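Local coordinates for MccB protein (Escherichia coli, PDB 6OM4) that takes part in making the antibiotic microcin C7, probably using ATP to adenylate an N-formylated peptide precursor in the manner of ubiquitin-activating E1-like enzymes, at residues 255-261 and 337-343; 249-255 and 316-320. All coordinates share one frame; numbering follows the deposited sequence.

Interaction 1 of 2, residues 255-261 and 337-343; sequences TGCYECQ and MGRSPVC. With ZN (zinc ion), chain E.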
loop_
_atom_site.group_PDB
_atom_site.type_symbol
_atom_site.label_atom_id
_atom_site.label_comp_id
_atom_site.label_asym_id
_atom_site.label_seq_id
_atom_site.Cartn_x
_atom_site.Cartn_y
_atom_site.Cartn_z
ATOM N N THR A 255 -13.653 -9.463 -2.498
ATOM C CA THR A 255 -12.696 -9.781 -3.507
ATOM C C THR A 255 -12.520 -11.292 -3.628
ATOM O O THR A 255 -12.998 -12.055 -2.787
ATOM C CB THR A 255 -11.320 -9.174 -3.203
ATOM O OG1 THR A 255 -10.865 -9.761 -1.989
ATOM C CG2 THR A 255 -11.357 -7.672 -3.100
ATOM N N GLY A 256 -11.808 -11.701 -4.686
ATOM C CA GLY A 256 -11.354 -13.074 -4.794
ATOM C C GLY A 256 -10.352 -13.417 -3.707
ATOM O O GLY A 256 -9.753 -12.521 -3.085
ATOM N N CYS A 257 -10.185 -14.725 -3.460
ATOM C CA CYS A 257 -9.137 -15.208 -2.584
ATOM C C CYS A 257 -7.989 -15.751 -3.454
ATOM O O CYS A 257 -8.071 -15.747 -4.677
ATOM C CB CYS A 257 -9.669 -16.243 -1.590
ATOM S SG CYS A 257 -9.821 -17.903 -2.277
ATOM N N TYR A 258 -6.902 -16.170 -2.801
ATOM C CA TYR A 258 -5.710 -16.665 -3.473
ATOM C C TYR A 258 -5.995 -17.860 -4.398
ATOM O O TYR A 258 -5.275 -18.045 -5.378
ATOM C CB TYR A 258 -4.671 -17.036 -2.421
ATOM C CG TYR A 258 -3.257 -17.200 -2.943
ATOM C CD1 TYR A 258 -2.445 -16.114 -3.205
ATOM C CD2 TYR A 258 -2.720 -18.461 -3.096
ATOM C CE1 TYR A 258 -1.139 -16.271 -3.639
ATOM C CE2 TYR A 258 -1.410 -18.642 -3.523
ATOM C CZ TYR A 258 -0.613 -17.540 -3.762
ATOM O OH TYR A 258 0.682 -17.755 -4.171
ATOM N N GLU A 259 -7.072 -18.615 -4.128
ATOM C CA GLU A 259 -7.355 -19.884 -4.879
ATOM C C GLU A 259 -8.521 -19.733 -5.868
ATOM O O GLU A 259 -8.797 -20.643 -6.637
ATOM C CB GLU A 259 -7.562 -21.002 -3.863
ATOM C CG GLU A 259 -6.285 -21.211 -3.074
ATOM C CD GLU A 259 -5.973 -22.586 -2.540
ATOM O OE1 GLU A 259 -6.586 -23.579 -3.002
ATOM O OE2 GLU A 259 -5.144 -22.634 -1.627
ATOM N N CYS A 260 -9.146 -18.561 -5.926
ATOM C CA CYS A 260 -10.314 -18.405 -6.800
ATOM C C CYS A 260 -9.947 -18.730 -8.248
ATOM O O CYS A 260 -10.656 -19.501 -8.916
ATOM C CB CYS A 260 -10.879 -16.989 -6.763
ATOM S SG CYS A 260 -12.035 -16.691 -5.400
ATOM N N GLN A 261 -8.872 -18.102 -8.735
ATOM C CA GLN A 261 -8.413 -18.297 -10.100
ATOM C C GLN A 261 -7.129 -19.120 -10.034
ATOM O O GLN A 261 -6.375 -19.028 -9.071
ATOM C CB GLN A 261 -8.162 -16.967 -10.814
ATOM C CG GLN A 261 -9.279 -15.963 -10.605
ATOM C CD GLN A 261 -10.484 -16.357 -11.411
ATOM O OE1 GLN A 261 -10.349 -16.942 -12.487
ATOM N NE2 GLN A 261 -11.664 -16.033 -10.905
ATOM N N MET A 337 -7.267 -12.225 -9.837
ATOM C CA MET A 337 -7.755 -13.036 -8.721
ATOM C C MET A 337 -9.153 -12.553 -8.283
ATOM O O MET A 337 -9.443 -12.407 -7.091
ATOM C CB MET A 337 -6.775 -12.986 -7.549
ATOM C CG MET A 337 -5.433 -13.667 -7.853
ATOM S SD MET A 337 -4.460 -13.954 -6.380
ATOM C CE MET A 337 -3.334 -15.195 -7.007
ATOM N N GLY A 338 -10.021 -12.280 -9.260
ATOM C CA GLY A 338 -11.428 -11.976 -8.987
ATOM C C GLY A 338 -12.177 -13.178 -8.420
ATOM O O GLY A 338 -11.742 -14.328 -8.530
ATOM N N ARG A 339 -13.321 -12.900 -7.796
ATOM C CA ARG A 339 -14.090 -13.920 -7.096
ATOM C C ARG A 339 -14.592 -14.957 -8.096
ATOM O O ARG A 339 -15.076 -14.577 -9.159
ATOM C CB ARG A 339 -15.306 -13.328 -6.390
ATOM C CG ARG A 339 -15.021 -12.783 -5.006
ATOM C CD ARG A 339 -16.265 -12.708 -4.143
ATOM N NE ARG A 339 -16.637 -14.004 -3.589
ATOM C CZ ARG A 339 -17.531 -14.143 -2.627
ATOM N NH1 ARG A 339 -18.278 -13.107 -2.315
ATOM N NH2 ARG A 339 -17.675 -15.284 -1.976
ATOM N N SER A 340 -14.495 -16.243 -7.737
ATOM C CA SER A 340 -15.140 -17.312 -8.530
ATOM C C SER A 340 -16.286 -17.859 -7.707
ATOM O O SER A 340 -16.064 -18.186 -6.551
ATOM C CB SER A 340 -14.187 -18.428 -8.890
ATOM O OG SER A 340 -14.898 -19.537 -9.440
ATOM N N PRO A 341 -17.510 -17.994 -8.271
ATOM C CA PRO A 341 -18.648 -18.566 -7.531
ATOM C C PRO A 341 -18.470 -20.067 -7.216
ATOM O O PRO A 341 -19.189 -20.646 -6.362
ATOM C CB PRO A 341 -19.840 -18.332 -8.483
ATOM C CG PRO A 341 -19.220 -18.287 -9.853
ATOM C CD PRO A 341 -17.851 -17.655 -9.661
ATOM N N VAL A 342 -17.437 -20.650 -7.831
ATOM C CA VAL A 342 -17.096 -22.054 -7.799
ATOM C C VAL A 342 -15.761 -22.276 -7.040
ATOM O O VAL A 342 -15.156 -23.371 -7.045
ATOM C CB VAL A 342 -17.102 -22.449 -9.296
ATOM C CG1 VAL A 342 -15.777 -22.911 -9.866
ATOM C CG2 VAL A 342 -18.255 -23.383 -9.603
ATOM N N CYS A 343 -15.271 -21.239 -6.354
ATOM C CA CYS A 343 -14.026 -21.371 -5.566
ATOM C C CYS A 343 -14.256 -22.404 -4.464
ATOM O O CYS A 343 -15.198 -22.273 -3.694
ATOM C CB CYS A 343 -13.569 -20.059 -4.926
ATOM S SG CYS A 343 -12.015 -20.263 -4.013
HETATM ZN ZN ZN E . -11.664 -18.040 -3.557
HETATM O O HOH W 1 -12.664 -21.295 -8.593
#
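Cys257 and Cys260 from one loop and Cys343 from the other close on a zinc ion, with SG-to-zinc bonds of 2.2 Å from Cys257 and 2.3 Å from Cys343; Cys346 completes a four-cysteine site fed by two CxxC pairs. Cys343 reaches the metal with SG anti to its backbone N (chi1 -178°). Cys257 and Cys260 begin and end one type I turn; a second, 340-343, ends at Cys343. Backbone N-H groups brace the sulfurs: Cys260 SG receives Ser340 N across the contact at 3.4 Å and Cys257 N from its own loop, while Cys257 SG receives Glu259 N. Beyond Cys260, the bent side chain of Gln261 puts NE2 2.9 Å from Gly338 O, nearly straight at 169° but from above the carbonyl plane. A water joins Cys260 O to Ser340 OG, which also accepts from Val342 N in an ST turn. On another flank, the extended Met337 runs alongside Tyr258, its SD 5.2 Å from the ring centroid in an oblique Met-aromatic contact, and Tyr258 packs on helix 219-230 and the bound peptide's backbone. Four cysteines round one zinc suit a structural site, where N-H groups on Cys257 SG and Cys260 SG would probably temper the thiolates' negative charge.

Interaction 2 of 2, residues 249-255 and 316-320; sequences LYVPGKT and PLSLN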
loop_
_atom_site.group_PDB
_atom_site.type_symbol
_atom_site.label_atom_id
_atom_site.label_comp_id
_atom_site.label_asym_id
_atom_site.label_seq_id
_atom_site.Cartn_x
_atom_site.Cartn_y
_atom_site.Cartn_z
ATOM N N LEU A 249 -5.115 -8.345 -2.187
ATOM C CA LEU A 249 -5.723 -7.793 -0.988
ATOM C C LEU A 249 -7.097 -8.467 -0.866
ATOM O O LEU A 249 -7.966 -8.202 -1.677
ATOM C CB LEU A 249 -5.800 -6.266 -1.105
ATOM C CG LEU A 249 -6.668 -5.487 -0.126
ATOM C CD1 LEU A 249 -6.751 -6.080 1.248
ATOM C CD2 LEU A 249 -6.239 -4.027 -0.030
ATOM N N TYR A 250 -7.187 -9.425 0.059
ATOM C CA TYR A 250 -8.376 -10.242 0.271
ATOM C C TYR A 250 -9.289 -9.495 1.237
ATOM O O TYR A 250 -8.891 -9.202 2.371
ATOM C CB TYR A 250 -8.031 -11.608 0.873
ATOM C CG TYR A 250 -9.263 -12.339 1.348
ATOM C CD1 TYR A 250 -10.224 -12.718 0.427
ATOM C CD2 TYR A 250 -9.531 -12.522 2.696
ATOM C CE1 TYR A 250 -11.402 -13.318 0.835
ATOM C CE2 TYR A 250 -10.678 -13.182 3.118
ATOM C CZ TYR A 250 -11.637 -13.538 2.180
ATOM O OH TYR A 250 -12.804 -14.146 2.573
ATOM N N VAL A 251 -10.526 -9.242 0.789
ATOM C CA VAL A 251 -11.555 -8.621 1.641
ATOM C C VAL A 251 -12.745 -9.564 1.688
ATOM O O VAL A 251 -13.329 -9.809 0.637
ATOM C CB VAL A 251 -11.956 -7.239 1.120
ATOM C CG1 VAL A 251 -12.910 -6.584 2.111
ATOM C CG2 VAL A 251 -10.741 -6.365 0.880
ATOM N N PRO A 252 -13.126 -10.096 2.872
ATOM C CA PRO A 252 -14.244 -11.038 3.001
ATOM C C PRO A 252 -15.505 -10.605 2.251
ATOM O O PRO A 252 -15.966 -9.464 2.410
ATOM C CB PRO A 252 -14.514 -11.016 4.500
ATOM C CG PRO A 252 -13.128 -10.910 5.074
ATOM C CD PRO A 252 -12.452 -9.901 4.176
ATOM N N GLY A 253 -15.984 -11.498 1.385
ATOM C CA GLY A 253 -17.242 -11.334 0.681
ATOM C C GLY A 253 -17.202 -10.360 -0.471
ATOM O O GLY A 253 -18.224 -10.135 -1.083
ATOM N N LYS A 254 -16.022 -9.825 -0.818
ATOM C CA LYS A 254 -15.868 -8.704 -1.758
ATOM C C LYS A 254 -14.867 -9.050 -2.867
ATOM O O LYS A 254 -15.143 -8.887 -4.047
ATOM C CB LYS A 254 -15.417 -7.462 -0.983
ATOM C CG LYS A 254 -15.108 -6.223 -1.808
ATOM C CD LYS A 254 -14.887 -4.998 -0.935
ATOM C CE LYS A 254 -13.724 -4.129 -1.341
ATOM N NZ LYS A 254 -14.059 -3.282 -2.510
ATOM N N THR A 255 -13.653 -9.463 -2.498
ATOM C CA THR A 255 -12.696 -9.781 -3.507
ATOM C C THR A 255 -12.520 -11.292 -3.628
ATOM O O THR A 255 -12.998 -12.055 -2.787
ATOM C CB THR A 255 -11.320 -9.174 -3.203
ATOM O OG1 THR A 255 -10.865 -9.761 -1.989
ATOM C CG2 THR A 255 -11.357 -7.672 -3.100
ATOM N N PRO A 316 -7.474 0.562 -3.144
ATOM C CA PRO A 316 -6.221 -0.208 -3.232
ATOM C C PRO A 316 -6.045 -0.819 -4.631
ATOM O O PRO A 316 -6.989 -1.327 -5.219
ATOM C CB PRO A 316 -6.370 -1.281 -2.154
ATOM C CG PRO A 316 -7.454 -0.802 -1.242
ATOM C CD PRO A 316 -8.365 0.068 -2.078
ATOM N N LEU A 317 -4.806 -0.844 -5.129
ATOM C CA LEU A 317 -4.529 -1.396 -6.447
ATOM C C LEU A 317 -4.747 -2.916 -6.492
ATOM O O LEU A 317 -5.123 -3.435 -7.576
ATOM C CB LEU A 317 -3.086 -1.073 -6.812
ATOM C CG LEU A 317 -2.822 0.110 -7.736
ATOM C CD1 LEU A 317 -3.873 1.196 -7.685
ATOM C CD2 LEU A 317 -1.421 0.662 -7.525
ATOM N N SER A 318 -4.505 -3.631 -5.370
ATOM C CA SER A 318 -4.419 -5.086 -5.409
ATOM C C SER A 318 -5.729 -5.781 -5.048
ATOM O O SER A 318 -5.725 -6.979 -4.841
ATOM C CB SER A 318 -3.254 -5.605 -4.612
ATOM O OG SER A 318 -3.427 -5.395 -3.222
ATOM N N LEU A 319 -6.851 -5.052 -4.971
ATOM C CA LEU A 319 -8.148 -5.763 -4.910
ATOM C C LEU A 319 -8.249 -6.679 -6.144
ATOM O O LEU A 319 -8.154 -6.194 -7.294
ATOM C CB LEU A 319 -9.291 -4.742 -4.950
ATOM C CG LEU A 319 -9.906 -4.202 -3.665
ATOM C CD1 LEU A 319 -9.085 -4.352 -2.422
ATOM C CD2 LEU A 319 -10.350 -2.770 -3.857
ATOM N N ASN A 320 -8.472 -7.977 -5.932
ATOM C CA ASN A 320 -8.760 -8.925 -7.032
ATOM C C ASN A 320 -7.548 -9.107 -7.952
ATOM O O ASN A 320 -7.715 -9.548 -9.099
ATOM C CB ASN A 320 -9.965 -8.465 -7.873
ATOM C CG ASN A 320 -11.230 -8.386 -7.057
ATOM O OD1 ASN A 320 -11.626 -9.402 -6.485
ATOM N ND2 ASN A 320 -11.845 -7.201 -6.997
HETATM O O HOH W 2 -8.212 -10.024 -4.001
HETATM O O HOH W 3 -14.358 -6.914 -5.881
#
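Leu249 turns CG away from its own N (chi1 167°), which lays its isobutyl end beside that of Leu319, the two side chains pointing the same way with Leu249 CG 3.5 Å from Leu319 CD1. Asn320, whose CG lies anti to its carbonyl carbon (chi1 -62°), brings its OD1 against Thr255, 3.3 Å from CB; that oxygen has its polar partner at Gly256. Beyond Leu319, Leu249 CD2 presses on the Pro316 ring, tightly at 3.5 Å from CB. The side chains of Thr255 and Leu319 cross at about a right angle, Thr255 CG2 3.8 Å from Leu319 CG, and Val251 CG2 touches Leu319 CD1 more loosely. Phe309 of helix 292-311 covers Leu249, Val251 and Pro316, extending this apolar patch into the fold. The contact lies where strand 243-250 leaves the mixed sheet of the ThiF-family domain and meets the loop leading into its antiparallel neighbour, strand 321-326. Here Leu249 N donates to Ser318 O at 3.0 Å, almost straight at 172° but from above the carbonyl plane. Ser318 OG, 3.3 Å from Leu249 CB, is hydrogen-bonded to Asp305, which also takes Leu317 N and so ties the 316-319 type I turn to the helix. Further along, two waters bridge the segments: one spans Leu249 O and Asn320 N, the other Lys254 O and Asn320 ND2. Thr255 OG1 turns back to accept from Val251 N at 2.8 Å, and Val251 O receives both Lys254 N and Thr255 N, closing the 251-255 loop on itself.

Interactions 1 and 2 share Thr255 and have centres about 10 Å apart, their segments alternating along the chain. Asn320 joins them twice: its OD1 probably accepts a hydrogen bond from Gly256 N at 2.9 Å, and its O one from Met337 N at 2.8 Å. Thus the loop entering strand 321-326 is tied to both loops of the zinc site. The side chain of Thr255 lies about 8 Å from the zinc, so interaction 2 lies beside the metal site without supplying a ligand. Neither contact forms the nucleotide pocket: the Tyr258 side chain of interaction 1 is about 14 Å from the bound adenosine phosphoramidate, although it touches the bound peptide.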